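PDB 4EBR: ubiquitin-like-conjugating enzyme ATG10 from Saccharomyces cerevisiae, which acts as an E2-like enzyme of autophagy, catalysing the conjugation of the ubiquitin-like protein ATG12 to ATG5. Local coordinates for residues 27-32 with 43-48. Numbering follows the deposited sequence.
Sequences LCQDVH and RLIPTR
The guanidinium of R43 meets D30 and H32 at its edge, near its own plane: NH1 reaches D30 OD1 at 3.1 Å in a hydrogen-bonded salt bridge, and the H32 ring stands nearly perpendicular to the guanidinium, with NE2 3.7 Å from NH1. The H32 ring in turn has the carboxylate carbon of D30 at its own edge. NH1 comes to OD1 from the syn side, but 31° out of the carboxylate plane, and the two flat groups are turned 65° against each other. With R43 extended from CG to NE (chi3 175°), its methylenes pass obliquely across the carboxylate, CG 3.3 Å from D30 OD1, before NH1 arrives; NE pairs with E66 of strand 63-72. Shortening R43 to an alanine would probably leave D30 and E66, on the flanking strands, without the cation they share.

Beneath these side chains is a classic beta bulge in the antiparallel hairpin of strands 28-33 and 40-44. R43 O takes D30 N at 3.3 Å and, weakly, Q29 N, while R43 N donates to D30 O at 2.9 Å, almost straight. Past the bulge I45 N points at L27 O, modelled too close to be taken at face value. L27 CD2 packs on I45 CG1 at 3.5 Å, the two side chains crossing at about a right angle, and touches T47 CG2. L27 and L44 both also lean on L164 of helix 152-164. Q29 stretches over I45, its NE2 ending 3.4 Å from P46 CD. Chemically the contact is thus divided: charge pairing at the R43 end, which probably keeps D30 ionised, and aliphatic packing at the other, where L27 and L44 also meet the helix.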
loop_
_atom_site.group_PDB
_atom_site.type_symbol
_atom_site.label_atom_id
_atom_site.label_comp_id
_atom_site.label_asym_id
_atom_site.label_seq_id
_atom_site.Cartn_x
_atom_site.Cartn_y
_atom_site.Cartn_z
ATOM N N LEU A 27 17.590 11.111 -18.883
ATOM C CA LEU A 27 16.265 11.576 -18.478
ATOM C C LEU A 27 16.250 12.315 -17.148
ATOM O O LEU A 27 15.245 12.928 -16.793
ATOM C CB LEU A 27 15.315 10.386 -18.348
ATOM C CG LEU A 27 14.480 9.869 -19.515
ATOM C CD1 LEU A 27 13.476 8.874 -18.968
ATOM C CD2 LEU A 27 13.759 10.992 -20.254
ATOM N N CYS A 28 17.340 12.238 -16.394
ATOM C CA CYS A 28 17.302 12.673 -15.004
ATOM C C CYS A 28 17.781 14.098 -14.775
ATOM O O CYS A 28 18.969 14.382 -14.899
ATOM C CB CYS A 28 18.110 11.719 -14.130
ATOM S SG CYS A 28 17.891 12.023 -12.371
ATOM N N GLN A 29 16.850 14.980 -14.419
ATOM C CA GLN A 29 17.183 16.349 -14.051
ATOM C C GLN A 29 17.990 16.397 -12.762
ATOM O O GLN A 29 19.081 16.960 -12.745
ATOM C CB GLN A 29 15.922 17.198 -13.895
ATOM C CG GLN A 29 15.550 18.010 -15.122
ATOM C CD GLN A 29 14.415 18.988 -14.834
ATOM O OE1 GLN A 29 13.891 19.035 -13.715
ATOM N NE2 GLN A 29 14.033 19.774 -15.841
ATOM N N ASP A 30 17.462 15.817 -11.683
ATOM C CA ASP A 30 18.178 15.835 -10.403
ATOM C C ASP A 30 17.902 14.655 -9.460
ATOM O O ASP A 30 16.856 14.012 -9.525
ATOM C CB ASP A 30 17.998 17.178 -9.677
ATOM C CG ASP A 30 16.560 17.461 -9.311
ATOM O OD1 ASP A 30 15.998 16.707 -8.481
ATOM O OD2 ASP A 30 15.992 18.450 -9.832
ATOM N N VAL A 31 18.868 14.396 -8.583
ATOM C CA VAL A 31 18.879 13.244 -7.689
ATOM C C VAL A 31 19.092 13.747 -6.269
ATOM O O VAL A 31 20.010 14.524 -6.022
ATOM C CB VAL A 31 20.079 12.322 -8.015
ATOM C CG1 VAL A 31 20.022 11.062 -7.190
ATOM C CG2 VAL A 31 20.129 11.986 -9.503
ATOM N N HIS A 32 18.270 13.314 -5.324
ATOM C CA HIS A 32 18.457 13.759 -3.947
ATOM C C HIS A 32 18.303 12.614 -2.998
ATOM O O HIS A 32 17.275 11.941 -3.013
ATOM C CB HIS A 32 17.409 14.784 -3.562
ATOM C CG HIS A 32 17.554 16.090 -4.258
ATOM N ND1 HIS A 32 18.163 17.176 -3.670
ATOM C CD2 HIS A 32 17.159 16.493 -5.486
ATOM C CE1 HIS A 32 18.139 18.197 -4.509
ATOM N NE2 HIS A 32 17.535 17.810 -5.619
ATOM N N ARG A 43 14.017 13.508 -10.069
ATOM C CA ARG A 43 13.212 14.367 -10.918
ATOM C C ARG A 43 13.652 14.114 -12.336
ATOM O O ARG A 43 14.847 14.069 -12.620
ATOM C CB ARG A 43 13.368 15.840 -10.542
ATOM C CG ARG A 43 12.836 16.164 -9.163
ATOM C CD ARG A 43 12.583 17.646 -8.992
ATOM N NE ARG A 43 11.954 17.943 -7.706
ATOM C CZ ARG A 43 12.621 18.164 -6.571
ATOM N NH1 ARG A 43 13.959 18.122 -6.542
ATOM N NH2 ARG A 43 11.946 18.430 -5.456
ATOM N N LEU A 44 12.689 13.925 -13.224
ATOM C CA LEU A 44 13.016 13.592 -14.598
ATOM C C LEU A 44 12.836 14.764 -15.539
ATOM O O LEU A 44 12.012 15.642 -15.314
ATOM C CB LEU A 44 12.188 12.415 -15.082
ATOM C CG LEU A 44 12.465 11.109 -14.347
ATOM C CD1 LEU A 44 11.712 9.984 -15.022
ATOM C CD2 LEU A 44 13.954 10.808 -14.287
ATOM N N ILE A 45 13.616 14.745 -16.617
ATOM C CA ILE A 45 13.582 15.785 -17.637
ATOM C C ILE A 45 12.239 15.821 -18.355
ATOM O O ILE A 45 11.611 14.785 -18.580
ATOM C CB ILE A 45 14.702 15.592 -18.676
ATOM C CG1 ILE A 45 14.537 14.250 -19.394
ATOM C CG2 ILE A 45 16.067 15.681 -18.012
ATOM C CD1 ILE A 45 15.464 14.072 -20.578
ATOM N N PRO A 46 11.805 17.025 -18.704
ATOM C CA PRO A 46 10.489 17.241 -19.321
ATOM C C PRO A 46 10.196 16.213 -20.417
ATOM O O PRO A 46 11.050 15.942 -21.257
ATOM C CB PRO A 46 10.607 18.659 -19.901
ATOM C CG PRO A 46 11.515 19.349 -18.958
ATOM C CD PRO A 46 12.548 18.294 -18.566
ATOM N N THR A 47 9.032 15.587 -20.359
ATOM C CA THR A 47 8.692 14.616 -21.378
ATOM C C THR A 47 7.200 14.542 -21.605
ATOM O O THR A 47 6.406 14.806 -20.702
ATOM C CB THR A 47 9.214 13.213 -21.014
ATOM O OG1 THR A 47 8.726 12.840 -19.720
ATOM C CG2 THR A 47 10.735 13.195 -21.004
ATOM N N ARG A 48 6.824 14.153 -22.814
ATOM C CA ARG A 48 5.439 13.740 -23.078
ATOM C C ARG A 48 5.455 12.449 -23.899
ATOM O O ARG A 48 5.922 12.454 -25.038
ATOM C CB ARG A 48 4.625 14.868 -23.731
ATOM C CG ARG A 48 3.458 14.432 -24.635
ATOM C CD ARG A 48 2.344 13.630 -23.947
ATOM N NE ARG A 48 1.256 13.353 -24.893
ATOM C CZ ARG A 48 0.427 12.315 -24.826
ATOM N NH1 ARG A 48 -0.526 12.170 -25.742
ATOM N NH2 ARG A 48 0.553 11.418 -23.853
#